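Local coordinates for protein ancestral congerin Con-anc (PDB 3AJZ) that binds galactose-containing glycans, as expected of a reconstructed ancestor of the conger eel galectins, at residues V5-I10 and N119-A124; L61-D66 and V107-R112. All blocks are in the same frame, centred on the assembly; numbering follows the deposited sequence. Where two conformers were deposited one is given.

Contact 1. Residues V5-I10 and N119-A124; sequences VEVKNI and NFIYLA
Val-5 and Leu-123 open an antiparallel ladder that shows how a strand near the chain start can be fastened to one near its end: Leu-123 N donates to Val-5 O at 3.0 Å. Glu-6 then faces Tyr-122 in a non-hydrogen-bonded pair, their CB atoms 3.8 Å apart. With CG anti to the backbone N (chi1 179°) and the chain extended, the Glu-6 carboxylate reaches along the sheet to Phe-120: Glu-6 OE1 lies 3.9 Å from Phe-120 CB and the carboxylate plane stands 88° to the ring. At the hydrogen-bonded pair, Val-7 N donates to Ile-121 O at 2.8 Å and Val-7 O accepts from Ile-121 N at 2.9 Å. On the buried face the two side chains lie alongside, Val-7 CB 3.8 Å from Ile-121 CG2. Lys-8 curls back toward Glu-6, and in one conformer NZ forms a salt bridge with Glu-6 OE2, its hydrogen bond weak; a second conformer makes this link tentative. The chain turns a corner at Asn-9, whose N shares a water with Asn-119 OD1; Asn-119 ND2 bonds to Glu-37 O. Ile-10 N approaches Asn-119 O at 3.1 Å from above the carbonyl plane, while Ile-10 CG1 rests against the Asn-119 carbonyl. Asn-119 and Phe-120 form a classic bulge against Gly-36. Strand 6-8 also pairs antiparallel with a strand of the second subunit. Backbone bonding is thus regular at Val-5 and Val-7 and less so at the corner; Val-7 and Ile-121 pack on one face, the Glu-6 and Lys-8 charges join Phe-120 and Tyr-122 on the other.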
loop_
_atom_site.group_PDB
_atom_site.type_symbol
_atom_site.label_atom_id
_atom_site.label_comp_id
_atom_site.label_asym_id
_atom_site.label_seq_id
_atom_site.Cartn_x
_atom_site.Cartn_y
_atom_site.Cartn_z
ATOM N N VAL A 5 -5.656 -6.602 1.527
ATOM C CA VAL A 5 -5.241 -5.248 1.208
ATOM C C VAL A 5 -5.129 -5.072 -0.293
ATOM O O VAL A 5 -4.537 -5.910 -0.972
ATOM C CB VAL A 5 -3.918 -4.884 1.895
ATOM C CG1 VAL A 5 -3.406 -3.560 1.406
ATOM C CG2 VAL A 5 -4.109 -4.846 3.404
ATOM N N GLU A 6 -5.705 -3.988 -0.807
ATOM C CA GLU A 6 -5.467 -3.576 -2.184
ATOM C C GLU A 6 -4.745 -2.245 -2.229
ATOM O O GLU A 6 -5.149 -1.306 -1.560
ATOM C CB GLU A 6 -6.760 -3.425 -2.956
ATOM C CG GLU A 6 -6.467 -2.960 -4.378
ATOM C CD GLU A 6 -7.691 -2.833 -5.248
ATOM O OE1 GLU A 6 -7.511 -2.833 -6.493
ATOM O OE2 GLU A 6 -8.818 -2.726 -4.701
ATOM N N VAL A 7 -3.689 -2.179 -3.033
ATOM C CA VAL A 7 -2.941 -0.934 -3.252
ATOM C C VAL A 7 -3.244 -0.532 -4.684
ATOM O O VAL A 7 -2.817 -1.237 -5.623
ATOM C CB VAL A 7 -1.424 -1.156 -3.077
ATOM C CG1 VAL A 7 -0.650 0.173 -3.173
ATOM C CG2 VAL A 7 -1.134 -1.868 -1.746
ATOM N N LYS A 8 -3.953 0.589 -4.851
ATOM C CA LYS A 8 -4.508 1.062 -6.130
ATOM C C LYS A 8 -3.904 2.409 -6.583
ATOM O O LYS A 8 -3.396 3.168 -5.754
ATOM C CB LYS A 8 -6.026 1.189 -5.946
ATOM C CG LYS A 8 -6.805 1.926 -7.023
ATOM C CD LYS A 8 -8.270 2.142 -6.603
ATOM C CE LYS A 8 -9.121 0.887 -6.766
ATOM N NZ LYS A 8 -8.970 -0.086 -5.629
ATOM N N ASN A 9 -4.014 2.727 -7.879
ATOM C CA ASN A 9 -3.475 3.952 -8.491
ATOM C C ASN A 9 -1.973 4.029 -8.345
ATOM O O ASN A 9 -1.409 5.127 -8.239
ATOM C CB ASN A 9 -4.063 5.266 -7.929
ATOM C CG ASN A 9 -5.554 5.260 -7.820
ATOM O OD1 ASN A 9 -6.098 5.656 -6.784
ATOM N ND2 ASN A 9 -6.236 4.830 -8.878
ATOM N N ILE A 10 -1.320 2.873 -8.307
ATOM C CA ILE A 10 0.140 2.838 -8.353
ATOM C C ILE A 10 0.594 3.061 -9.803
ATOM O O ILE A 10 -0.188 2.909 -10.741
ATOM C CB ILE A 10 0.736 1.543 -7.738
ATOM C CG1 ILE A 10 0.423 0.323 -8.612
ATOM C CG2 ILE A 10 0.185 1.294 -6.344
ATOM C CD1 ILE A 10 1.142 -0.937 -8.184
ATOM N N ASN A 119 -1.275 -0.745 -12.380
ATOM C CA ASN A 119 -1.800 0.240 -11.471
ATOM C C ASN A 119 -2.410 -0.311 -10.189
ATOM O O ASN A 119 -2.899 0.468 -9.371
ATOM C CB ASN A 119 -2.758 1.156 -12.217
ATOM C CG ASN A 119 -3.909 0.418 -12.825
ATOM O OD1 ASN A 119 -4.688 -0.243 -12.127
ATOM N ND2 ASN A 119 -4.046 0.536 -14.155
ATOM N N PHE A 120 -2.350 -1.628 -9.991
ATOM C CA PHE A 120 -2.784 -2.210 -8.711
ATOM C C PHE A 120 -2.061 -3.466 -8.321
ATOM O O PHE A 120 -1.539 -4.192 -9.168
ATOM C CB PHE A 120 -4.294 -2.450 -8.627
ATOM C CG PHE A 120 -4.775 -3.648 -9.398
ATOM C CD1 PHE A 120 -5.411 -3.474 -10.628
ATOM C CD2 PHE A 120 -4.599 -4.940 -8.901
ATOM C CE1 PHE A 120 -5.873 -4.590 -11.357
ATOM C CE2 PHE A 120 -5.026 -6.072 -9.635
ATOM C CZ PHE A 120 -5.675 -5.883 -10.857
ATOM N N ILE A 121 -2.010 -3.684 -7.008
ATOM C CA ILE A 121 -1.561 -4.960 -6.441
ATOM C C ILE A 121 -2.443 -5.243 -5.255
ATOM O O ILE A 121 -2.685 -4.351 -4.426
ATOM C CB ILE A 121 -0.027 -4.994 -6.000
ATOM C CG1 ILE A 121 0.348 -6.363 -5.374
ATOM C CG2 ILE A 121 0.351 -3.766 -5.127
ATOM C CD1 ILE A 121 0.136 -6.508 -3.866
ATOM N N TYR A 122 -2.959 -6.473 -5.177
ATOM C CA TYR A 122 -3.684 -6.876 -3.978
ATOM C C TYR A 122 -3.368 -8.277 -3.497
ATOM O O TYR A 122 -2.952 -9.152 -4.286
ATOM C CB TYR A 122 -5.201 -6.685 -4.125
ATOM C CG TYR A 122 -5.889 -7.634 -5.073
ATOM C CD1 TYR A 122 -6.356 -8.871 -4.627
ATOM C CD2 TYR A 122 -6.114 -7.273 -6.398
ATOM C CE1 TYR A 122 -7.027 -9.738 -5.504
ATOM C CE2 TYR A 122 -6.777 -8.111 -7.280
ATOM C CZ TYR A 122 -7.217 -9.341 -6.835
ATOM O OH TYR A 122 -7.908 -10.183 -7.698
ATOM N N LEU A 123 -3.512 -8.477 -2.188
ATOM C CA LEU A 123 -3.291 -9.788 -1.590
ATOM C C LEU A 123 -4.636 -10.461 -1.401
ATOM O O LEU A 123 -5.597 -9.782 -1.088
ATOM C CB LEU A 123 -2.596 -9.640 -0.217
ATOM C CG LEU A 123 -1.679 -10.789 0.190
ATOM C CD1 LEU A 123 -0.468 -10.686 -0.724
ATOM C CD2 LEU A 123 -1.198 -10.684 1.596
ATOM N N ALA A 124 -4.670 -11.788 -1.573
ATOM C CA ALA A 124 -5.862 -12.586 -1.253
ATOM C C ALA A 124 -5.487 -13.828 -0.465
ATOM O O ALA A 124 -4.349 -14.329 -0.547
ATOM C CB ALA A 124 -6.608 -12.989 -2.533
HETATM O O HOH W 1 -5.803 0.967 -9.825
#

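Contact 2. Residues L61-D66 and V107-R112. With GAL (beta-D-galactopyranose), chain B.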
loop_
_atom_site.group_PDB
_atom_site.type_symbol
_atom_site.label_atom_id
_atom_site.label_comp_id
_atom_site.label_asym_id
_atom_site.label_seq_id
_atom_site.Cartn_x
_atom_site.Cartn_y
_atom_site.Cartn_z
ATOM N N LEU A 61 1.027 -20.172 -10.840
ATOM C CA LEU A 61 1.015 -18.870 -11.480
ATOM C C LEU A 61 -0.008 -18.865 -12.607
ATOM O O LEU A 61 -0.156 -19.835 -13.371
ATOM C CB LEU A 61 2.402 -18.471 -12.011
ATOM C CG LEU A 61 3.458 -18.464 -10.903
ATOM C CD1 LEU A 61 4.236 -19.804 -10.849
ATOM C CD2 LEU A 61 4.382 -17.287 -11.094
ATOM N N ASN A 62 -0.719 -17.765 -12.737
ATOM C CA ASN A 62 -1.661 -17.613 -13.822
ATOM C C ASN A 62 -1.964 -16.132 -14.051
ATOM O O ASN A 62 -1.421 -15.231 -13.406
ATOM C CB ASN A 62 -2.909 -18.446 -13.530
ATOM C CG ASN A 62 -3.643 -18.905 -14.803
ATOM O OD1 ASN A 62 -3.304 -18.509 -15.922
ATOM N ND2 ASN A 62 -4.648 -19.774 -14.618
ATOM N N SER A 63 -2.811 -15.865 -15.028
ATOM C CA SER A 63 -3.369 -14.572 -15.320
ATOM C C SER A 63 -4.865 -14.731 -15.530
ATOM O O SER A 63 -5.346 -15.845 -15.785
ATOM C CB SER A 63 -2.738 -13.988 -16.586
ATOM O OG SER A 63 -2.786 -14.953 -17.658
ATOM N N MET A 64 -5.585 -13.631 -15.399
ATOM C CA MET A 64 -7.041 -13.612 -15.569
ATOM C C MET A 64 -7.421 -12.497 -16.527
ATOM O O MET A 64 -7.032 -11.345 -16.346
ATOM C CB MET A 64 -7.721 -13.399 -14.205
ATOM C CG MET A 64 -9.157 -12.854 -14.321
ATOM S SD MET A 64 -9.924 -12.579 -12.701
ATOM C CE MET A 64 -10.068 -14.210 -12.166
ATOM N N VAL A 65 -8.248 -12.840 -17.513
ATOM C CA VAL A 65 -8.697 -11.896 -18.509
ATOM C C VAL A 65 -10.196 -11.906 -18.396
ATOM O O VAL A 65 -10.797 -12.958 -18.524
ATOM C CB VAL A 65 -8.269 -12.321 -19.924
ATOM C CG1 VAL A 65 -8.906 -11.375 -20.983
ATOM C CG2 VAL A 65 -6.754 -12.352 -20.041
ATOM N N ASP A 66 -10.771 -10.732 -18.141
ATOM C CA ASP A 66 -12.231 -10.553 -18.034
ATOM C C ASP A 66 -12.866 -11.675 -17.217
ATOM O O ASP A 66 -13.773 -12.392 -17.674
ATOM C CB ASP A 66 -12.834 -10.371 -19.431
ATOM C CG ASP A 66 -12.228 -9.156 -20.170
ATOM O OD1 ASP A 66 -12.032 -8.095 -19.518
ATOM O OD2 ASP A 66 -11.918 -9.251 -21.384
ATOM N N VAL A 107 11.339 -17.014 -10.429
ATOM C CA VAL A 107 10.341 -17.603 -11.299
ATOM C C VAL A 107 10.092 -16.588 -12.408
ATOM O O VAL A 107 10.039 -15.373 -12.157
ATOM C CB VAL A 107 9.045 -17.881 -10.537
ATOM C CG1 VAL A 107 8.039 -18.555 -11.469
ATOM C CG2 VAL A 107 9.323 -18.813 -9.347
ATOM N N GLU A 108 9.982 -17.078 -13.642
ATOM C CA GLU A 108 9.572 -16.232 -14.770
ATOM C C GLU A 108 8.176 -16.621 -15.200
ATOM O O GLU A 108 7.805 -17.800 -15.174
ATOM C CB GLU A 108 10.535 -16.373 -15.950
ATOM C CG GLU A 108 11.896 -15.763 -15.603
ATOM C CD GLU A 108 12.871 -15.764 -16.760
ATOM O OE1 GLU A 108 12.478 -15.994 -17.936
ATOM O OE2 GLU A 108 14.053 -15.506 -16.473
ATOM N N PHE A 109 7.402 -15.616 -15.575
ATOM C CA PHE A 109 6.030 -15.851 -16.032
ATOM C C PHE A 109 5.762 -14.870 -17.172
ATOM O O PHE A 109 6.147 -13.695 -17.120
ATOM C CB PHE A 109 5.046 -15.666 -14.884
ATOM C CG PHE A 109 3.628 -15.912 -15.272
ATOM C CD1 PHE A 109 3.115 -17.201 -15.275
ATOM C CD2 PHE A 109 2.798 -14.855 -15.609
ATOM C CE1 PHE A 109 1.765 -17.412 -15.675
ATOM C CE2 PHE A 109 1.468 -15.081 -15.964
ATOM C CZ PHE A 109 0.983 -16.361 -15.995
ATOM N N PRO A 110 5.104 -15.336 -18.256
ATOM C CA PRO A 110 4.941 -14.410 -19.395
ATOM C C PRO A 110 4.071 -13.145 -19.131
ATOM O O PRO A 110 3.051 -13.222 -18.412
ATOM C CB PRO A 110 4.332 -15.312 -20.494
ATOM C CG PRO A 110 3.657 -16.429 -19.699
ATOM C CD PRO A 110 4.535 -16.679 -18.502
ATOM N N ASN A 111 4.496 -12.017 -19.706
ATOM C CA ASN A 111 3.722 -10.776 -19.662
ATOM C C ASN A 111 2.666 -10.929 -20.770
ATOM O O ASN A 111 2.808 -10.433 -21.884
ATOM C CB ASN A 111 4.654 -9.564 -19.883
ATOM C CG ASN A 111 3.985 -8.189 -19.696
ATOM O OD1 ASN A 111 4.700 -7.161 -19.562
ATOM N ND2 ASN A 111 2.692 -8.125 -19.734
ATOM N N ARG A 112 1.608 -11.645 -20.431
ATOM C CA ARG A 112 0.674 -12.133 -21.478
ATOM C C ARG A 112 -0.126 -11.026 -22.152
ATOM O O ARG A 112 -0.541 -11.201 -23.300
ATOM C CB ARG A 112 -0.257 -13.216 -20.908
ATOM C CG ARG A 112 0.448 -14.530 -20.614
ATOM C CD ARG A 112 -0.420 -15.492 -19.804
ATOM N NE ARG A 112 0.123 -16.834 -19.736
ATOM C CZ ARG A 112 -0.380 -17.787 -18.957
ATOM N NH1 ARG A 112 0.182 -18.991 -18.975
ATOM N NH2 ARG A 112 -1.430 -17.541 -18.174
HETATM C C1 GAL B . -7.989 -22.060 -9.198
HETATM C C2 GAL B . -8.321 -21.204 -7.956
HETATM C C3 GAL B . -8.241 -19.714 -8.277
HETATM C C4 GAL B . -6.870 -19.422 -8.907
HETATM C C5 GAL B . -6.741 -20.319 -10.151
HETATM C C6 GAL B . -5.420 -20.092 -10.861
HETATM O O2 GAL B . -9.619 -21.525 -7.449
HETATM O O3 GAL B . -8.419 -18.974 -7.095
HETATM O O4 GAL B . -5.857 -19.645 -7.937
HETATM O O5 GAL B . -6.757 -21.701 -9.801
HETATM O O6 GAL B . -5.372 -20.846 -12.062
#
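Leu-61 packs on Phe-109 between the two sheets of the galectin beta-sandwich, an example of strands from facing sheets joined through side chains, with no backbone hydrogen bond between the two segments. Strands 61-65 and 107-110 run in roughly the same direction, their axes 8.3 Å apart at closest. The tight part is apolar. Leu-61 CB sits 3.6 Å from Phe-109 CD1 as the two side chains pass in opposing directions, and Leu-61 CD2 meets Val-107 CG1 at 3.9 Å. Because Phe-109 carries CG anti to its backbone N (chi1 -179°), the ring extends beneath the opposing strand until CZ comes 3.5 Å from Asn-62 C. Leu-44 and Phe-97 touch the same side chain from neighbouring strands.

Toward its more open side the contact becomes polar, where partly exposed Arg-112, which closes an inverse gamma turn centred on Asn-111, meets Asn-62 and Ser-63. The extended arginine chain crosses the gap beside the phenyl ring, with Phe-109 CZ over the rim of one guanidinium face. At the guanidinium edge NH2 gives two in-plane bonds, to Ser-63 OG at 3.0 Å and to Asn-62 OD1 at 3.1 Å, while NH1 is held by Gln-71 O; Ser-63 OG is also bonded to Gln-70 OE1. The Asn-62 amide stands 83° to the guanidinium plane. Its OD1 accepts from Arg-112 within the carbonyl plane and from Ser-63 N above it; together with the ND2 bond to Gln-70 O, these should hold the amide's rotation. Asn-62 ND2 also donates to galactose O6 over 2.9 Å in a nearly straight bond of 172°.

How the contacts relate
Contact 2 is nested within the loop of chain that contact 1 closes, and strand 106-110 of the former leads on to strand 117-125 of the latter. Their centres lie 16 Å apart and their nearest atoms about 6 Å, so neither touches the other, although strands 58-65 and 117-125 belong to the same sheet. Contact 1 joins strands within that sheet and carries it into the second subunit; contact 2 binds it to the opposing sheet. They also differ in their relation to the glycan: Asn-62 of contact 2 bonds galactose directly, whereas the Tyr-122 side chain of contact 1 remains about 9 Å from that sugar.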